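Local coordinates for AvrA (Salmonella typhimurium, PDB 6BE0), which probably transfers acetyl groups from acetyl-CoA to serine and threonine residues of target proteins, and binds both coenzyme A and inositol hexakisphosphate, at residues A[176-181]-A[243-248]; A[227-230]-A[236-239]. All coordinates share one frame; numbering follows the deposited sequence.

Interaction 1 of 2, residues A[176-181]-A[243-248]; sequences ELDIQR and AQRLNE. With COA (coenzyme A), chain C.
R245 sends CG straight away from its own amide (chi1 -179°), then turns at chi2 (64°), so that its side chain leaves the first turn of helix 243-252 and brings its guanidinium against the L177 and D178 carbonyls, just past the end of edge strand 170-176. The grip on L177 O is side-on: NH2 lies 2.9 Å and NE 3.1 Å from this one oxygen, which sits in the guanidinium plane, and both donors approach in the carbonyl plane. NE also makes a weak bond to D178 O, 3.0 Å away. I179 CG2 packs obliquely near the same group, and R245 NH2 finds a further partner, a salt bridge to D229.

R181 crosses R245 at about a right angle, its NH2 lying 3.3 Å from R245 CB beside the aliphatic part of that chain. It is anchored within its own segment: NH2 donates to D178 O from above the carbonyl plane, and NE forms a salt bridge with D178 OD1 (2.9 Å), although its hydrogen bond there is weak. R181 CB rests against the adenine of coenzyme A near N9A, while NH1 reaches O4B of the ribose at its guanidinium edge in a long, weak bond.

On the helix side the cofactor is held by backbone. Q244 N donates to coenzyme A O9A, on the 3'-phosphate, at 2.8 Å. A weaker bond runs from A243 N to O7A. This is an anion site at a helix N-terminus, where the helix dipole would be expected to favour the phosphate.

The loop after the strand and the start of the helix thus form two sides of the coenzyme A site. R245 spends its charge on two neutral carbonyls and on D229, while D178 pairs with R181, so loop and helix are joined mainly through the loop's backbone oxygens.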
# COMPACT_ATOMS: atom_id res chain seq x y z
N GLU A 176 2.76 -9.50 4.49
CA GLU A 176 1.31 -9.56 4.56
C GLU A 176 0.81 -8.55 5.58
O GLU A 176 1.30 -8.51 6.70
CB GLU A 176 0.85 -10.97 4.93
CG GLU A 176 -0.65 -11.13 5.10
CD GLU A 176 -1.02 -12.45 5.76
OE1 GLU A 176 -0.47 -12.75 6.85
OE2 GLU A 176 -1.85 -13.19 5.19
N LEU A 177 -0.17 -7.74 5.19
CA LEU A 177 -0.75 -6.74 6.09
C LEU A 177 -2.15 -7.15 6.55
O LEU A 177 -2.49 -6.98 7.72
CB LEU A 177 -0.80 -5.37 5.40
CG LEU A 177 0.55 -4.75 5.04
CD1 LEU A 177 0.35 -3.36 4.44
CD2 LEU A 177 1.49 -4.67 6.24
N ASP A 178 -2.94 -7.70 5.63
CA ASP A 178 -4.32 -8.07 5.90
C ASP A 178 -5.08 -6.90 6.53
O ASP A 178 -5.64 -7.03 7.62
CB ASP A 178 -4.39 -9.29 6.82
CG ASP A 178 -5.80 -9.86 6.95
OD1 ASP A 178 -6.59 -9.72 5.99
OD2 ASP A 178 -6.11 -10.44 8.01
N ILE A 179 -5.08 -5.77 5.84
CA ILE A 179 -5.85 -4.60 6.27
C ILE A 179 -6.88 -4.23 5.20
O ILE A 179 -7.82 -3.50 5.47
CB ILE A 179 -4.94 -3.39 6.56
CG1 ILE A 179 -4.05 -3.09 5.35
CG2 ILE A 179 -4.10 -3.66 7.80
CD1 ILE A 179 -3.30 -1.78 5.47
N GLN A 180 -6.68 -4.75 3.99
CA GLN A 180 -7.69 -4.63 2.94
C GLN A 180 -8.58 -5.86 2.96
O GLN A 180 -8.09 -6.99 2.97
CB GLN A 180 -7.05 -4.47 1.56
CG GLN A 180 -8.07 -4.42 0.43
CD GLN A 180 -7.43 -4.55 -0.94
OE1 GLN A 180 -6.27 -4.21 -1.13
NE2 GLN A 180 -8.21 -5.04 -1.90
N ARG A 181 -9.89 -5.63 2.95
CA ARG A 181 -10.87 -6.71 2.90
C ARG A 181 -11.86 -6.46 1.77
O ARG A 181 -12.48 -7.40 1.27
CB ARG A 181 -11.61 -6.83 4.24
CG ARG A 181 -10.70 -6.88 5.46
CD ARG A 181 -9.91 -8.18 5.52
NE ARG A 181 -8.95 -8.20 6.62
CZ ARG A 181 -9.29 -8.30 7.91
NH1 ARG A 181 -10.56 -8.35 8.27
NH2 ARG A 181 -8.34 -8.32 8.83
N ALA A 243 -12.49 -4.04 12.59
CA ALA A 243 -12.28 -3.66 13.98
C ALA A 243 -11.41 -4.68 14.70
O ALA A 243 -10.55 -4.32 15.51
CB ALA A 243 -13.62 -3.51 14.69
N GLN A 244 -11.64 -5.96 14.41
CA GLN A 244 -10.86 -7.03 15.00
C GLN A 244 -9.39 -6.90 14.60
O GLN A 244 -8.50 -7.11 15.42
CB GLN A 244 -11.40 -8.40 14.58
CG GLN A 244 -10.64 -9.59 15.15
CD GLN A 244 -10.68 -9.64 16.67
OE1 GLN A 244 -11.71 -9.34 17.28
NE2 GLN A 244 -9.56 -10.01 17.28
N ARG A 245 -9.16 -6.56 13.34
CA ARG A 245 -7.80 -6.41 12.83
C ARG A 245 -7.06 -5.29 13.54
O ARG A 245 -5.86 -5.40 13.81
CB ARG A 245 -7.83 -6.14 11.32
CG ARG A 245 -6.47 -6.00 10.67
CD ARG A 245 -5.65 -7.28 10.74
NE ARG A 245 -4.28 -7.07 10.27
CZ ARG A 245 -3.28 -6.64 11.03
NH1 ARG A 245 -3.47 -6.38 12.32
NH2 ARG A 245 -2.07 -6.47 10.51
N LEU A 246 -7.77 -4.21 13.85
CA LEU A 246 -7.19 -3.10 14.60
C LEU A 246 -6.89 -3.52 16.04
O LEU A 246 -5.86 -3.13 16.60
CB LEU A 246 -8.12 -1.89 14.59
CG LEU A 246 -8.19 -1.07 13.30
CD1 LEU A 246 -9.23 0.03 13.44
CD2 LEU A 246 -6.83 -0.47 12.95
N ASN A 247 -7.78 -4.32 16.62
CA ASN A 247 -7.57 -4.83 17.97
C ASN A 247 -6.32 -5.69 18.05
O ASN A 247 -5.67 -5.77 19.09
CB ASN A 247 -8.78 -5.64 18.45
CG ASN A 247 -10.04 -4.81 18.54
OD1 ASN A 247 -9.99 -3.58 18.57
ND2 ASN A 247 -11.18 -5.48 18.59
N GLU A 248 -5.99 -6.35 16.94
CA GLU A 248 -4.80 -7.20 16.89
C GLU A 248 -3.54 -6.35 16.81
O GLU A 248 -2.49 -6.75 17.31
CB GLU A 248 -4.88 -8.15 15.69
CG GLU A 248 -5.96 -9.21 15.83
CD GLU A 248 -6.21 -9.97 14.54
OE1 GLU A 248 -5.38 -9.84 13.61
OE2 GLU A 248 -7.23 -10.68 14.45
N1A COA C . -15.49 -3.87 3.33
C2A COA C . -15.12 -3.59 4.62
N3A COA C . -14.84 -4.61 5.49
C4A COA C . -14.93 -5.92 5.08
C5A COA C . -15.30 -6.20 3.81
C6A COA C . -15.58 -5.15 2.93
N6A COA C . -15.97 -4.79 1.61
N7A COA C . -15.31 -7.55 3.66
C8A COA C . -14.95 -8.11 4.85
N9A COA C . -14.72 -7.11 5.73
C1B COA C . -14.31 -7.21 7.09
C2B COA C . -15.31 -6.92 7.90
O2B COA C . -15.22 -5.54 8.33
C3B COA C . -15.14 -7.93 9.16
O3B COA C . -14.10 -7.48 10.03
P3B COA C . -14.47 -7.07 11.55
O7A COA C . -15.25 -5.77 11.55
O8A COA C . -15.30 -8.15 12.18
O9A COA C . -13.20 -6.89 12.34
C4B COA C . -14.80 -9.11 8.60
O4B COA C . -13.93 -8.72 7.41
C5B COA C . -16.04 -9.86 8.13
O5B COA C . -15.66 -10.98 7.35
P1A COA C . -15.88 -12.46 7.93
O1A COA C . -15.83 -12.43 9.45
O2A COA C . -17.22 -12.98 7.46
O3A COA C . -14.73 -13.40 7.38

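Interaction 2 of 2, residues A[227-230]-A[236-239]; sequences KADR and FYKH. With IHP (inositol hexakisphosphate), chain B.
Y237 reaches D229 across a loop that joins the end of helix 225-228 to helix 243-252 in the YopJ-family acetyltransferase fold, and the same loop then runs into the inositol hexakisphosphate pocket. At its start, F236 turns its ring toward helix 186-199, packing on L193, K196 and L197.

Y237 carries the contact. Its CG lies anti to the carbonyl carbon (chi1 -61°), which directs the ring toward the 227-230 backbone and sets the phenol oxygen beside D229. The hydroxyl donates to D229 OD1 over 2.6 Å, and OD1 accepts with its anti lone pair, the one away from OD2. The carboxylate and ring planes stand 68° apart, so the acid is strongly turned against the ring rather than coplanar with it; OD1 is also 3.3 Å from both CZ and CE1 of Y237. D229 OD1 has a second partner in R245, whose positive charge probably favours the ionised carboxylate. Y249 stacks on the Y237 ring and also touches D229. All this is buried, so the acid's charge is met inside the protein.

Next along the loop, K238 points to the ligand. Its chain bends at chi3 (64°), and NZ approaches two phosphates, with O33 at 2.8 Å and a bond to O34 modelled so short that its exact length is doubtful; the carbonyl of V261 accepts from the same nitrogen. K196, K263 and K291 also bond to the polyphosphate, making a basic pocket suited to so highly charged an anion.

H239 closes the segment with its ring edge turned to the phosphate that K238 meets through O33. ND1 is hydrogen-bonded to S287 OG, and at the other nitrogen NE2 donates to O23 of the ligand at 2.8 Å, nearly in the ring plane.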
# COMPACT_ATOMS: atom_id res chain seq x y z
N LYS A 227 3.47 -10.61 12.67
CA LYS A 227 4.87 -10.23 12.74
C LYS A 227 5.07 -8.81 12.22
O LYS A 227 5.90 -8.06 12.73
CB LYS A 227 5.73 -11.21 11.93
CG LYS A 227 5.71 -12.63 12.46
CD LYS A 227 6.58 -12.79 13.70
CE LYS A 227 8.07 -12.81 13.37
NZ LYS A 227 8.44 -13.97 12.51
N ALA A 228 4.30 -8.45 11.19
CA ALA A 228 4.40 -7.13 10.58
C ALA A 228 3.95 -6.04 11.55
O ALA A 228 4.47 -4.92 11.52
CB ALA A 228 3.58 -7.08 9.30
N ASP A 229 2.99 -6.36 12.40
CA ASP A 229 2.46 -5.40 13.36
C ASP A 229 3.53 -4.94 14.35
O ASP A 229 3.45 -3.84 14.89
CB ASP A 229 1.27 -5.99 14.13
CG ASP A 229 0.05 -6.21 13.25
OD1 ASP A 229 -0.01 -5.62 12.15
OD2 ASP A 229 -0.85 -6.96 13.66
N ARG A 230 4.53 -5.78 14.57
CA ARG A 230 5.61 -5.45 15.50
C ARG A 230 6.63 -4.51 14.87
O ARG A 230 7.42 -3.87 15.57
CB ARG A 230 6.31 -6.72 15.98
CG ARG A 230 5.38 -7.76 16.58
CD ARG A 230 6.13 -9.03 16.92
NE ARG A 230 5.22 -10.14 17.22
CZ ARG A 230 5.60 -11.40 17.38
NH1 ARG A 230 6.88 -11.74 17.26
NH2 ARG A 230 4.70 -12.34 17.64
N PHE A 236 0.12 3.28 9.09
CA PHE A 236 -0.13 2.29 8.05
C PHE A 236 -1.53 1.68 8.15
O PHE A 236 -2.04 1.12 7.18
CB PHE A 236 0.92 1.18 8.10
CG PHE A 236 2.21 1.53 7.40
CD1 PHE A 236 2.83 2.74 7.64
CD2 PHE A 236 2.79 0.64 6.51
CE1 PHE A 236 4.01 3.06 7.00
CE2 PHE A 236 3.97 0.95 5.87
CZ PHE A 236 4.58 2.16 6.11
N TYR A 237 -2.13 1.78 9.33
CA TYR A 237 -3.37 1.07 9.64
C TYR A 237 -4.59 1.98 9.71
O TYR A 237 -5.63 1.60 10.24
CB TYR A 237 -3.22 0.33 10.97
CG TYR A 237 -2.13 -0.71 10.94
CD1 TYR A 237 -2.43 -2.05 10.78
CD2 TYR A 237 -0.79 -0.34 11.05
CE1 TYR A 237 -1.43 -3.00 10.74
CE2 TYR A 237 0.21 -1.28 11.01
CZ TYR A 237 -0.11 -2.61 10.86
OH TYR A 237 0.88 -3.56 10.82
N LYS A 238 -4.47 3.19 9.17
CA LYS A 238 -5.57 4.15 9.24
C LYS A 238 -6.78 3.68 8.43
O LYS A 238 -7.92 3.97 8.79
CB LYS A 238 -5.10 5.51 8.74
CG LYS A 238 -3.98 6.12 9.58
CD LYS A 238 -3.54 7.47 9.03
CE LYS A 238 -4.65 8.50 9.11
NZ LYS A 238 -4.18 9.87 8.76
N HIS A 239 -6.52 2.96 7.35
CA HIS A 239 -7.59 2.49 6.46
C HIS A 239 -7.95 1.03 6.71
O HIS A 239 -8.64 0.42 5.88
CB HIS A 239 -7.18 2.67 5.00
CG HIS A 239 -6.92 4.09 4.61
ND1 HIS A 239 -7.92 5.03 4.52
CD2 HIS A 239 -5.77 4.73 4.29
CE1 HIS A 239 -7.41 6.19 4.16
NE2 HIS A 239 -6.10 6.04 4.02
C1 IHP B . -2.36 13.47 5.28
C2 IHP B . -2.83 12.23 4.53
C3 IHP B . -4.15 11.71 5.08
C4 IHP B . -5.19 12.81 5.09
C5 IHP B . -4.73 13.91 6.02
C6 IHP B . -3.44 14.53 5.50
O11 IHP B . -1.26 14.02 4.59
P1 IHP B . 0.20 13.76 5.17
O21 IHP B . 1.16 13.50 4.03
O31 IHP B . 0.21 12.55 6.08
O41 IHP B . 0.65 14.97 5.94
O12 IHP B . -2.94 12.51 3.12
P2 IHP B . -2.02 11.76 2.08
O22 IHP B . -0.56 11.87 2.48
O32 IHP B . -2.38 10.29 2.01
O42 IHP B . -2.19 12.38 0.71
O13 IHP B . -4.59 10.59 4.31
P3 IHP B . -4.59 9.14 4.97
O23 IHP B . -4.16 8.12 3.94
O33 IHP B . -3.64 9.08 6.14
O43 IHP B . -5.98 8.80 5.44
O14 IHP B . -6.49 12.28 5.45
P4 IHP B . -6.89 11.78 6.92
O24 IHP B . -7.63 10.47 6.82
O34 IHP B . -5.67 11.59 7.81
O44 IHP B . -7.81 12.78 7.56
O15 IHP B . -5.72 14.92 6.18
P5 IHP B . -5.80 15.69 7.57
O25 IHP B . -4.53 15.49 8.35
O35 IHP B . -5.99 17.17 7.30
O45 IHP B . -6.96 15.19 8.39
O16 IHP B . -3.69 15.26 4.30
P6 IHP B . -3.16 16.72 4.17
O26 IHP B . -3.78 17.38 2.97
O36 IHP B . -3.52 17.51 5.41
O46 IHP B . -1.66 16.73 4.00

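How the interactions relate
Both contacts are buried, their centres 8 Å apart, and they meet through R245 and D229: R245 NH2 stands 2.8 Å from D229 OD1 in a salt bridge, so one arginine serves backbone oxygens in interaction 1 and the carboxylate of interaction 2. Methyl groups of I179 and L246 also pack against the F236 and Y237 carbonyl oxygens. In interaction 1 both segments touch their ligand, coenzyme A, whereas in interaction 2 inositol hexakisphosphate is met by 236-239, at the far end from the tyrosine-aspartate bond. Phosphate recognition differs too: helix N-terminal amides in interaction 1, lysine and histidine side chains in interaction 2.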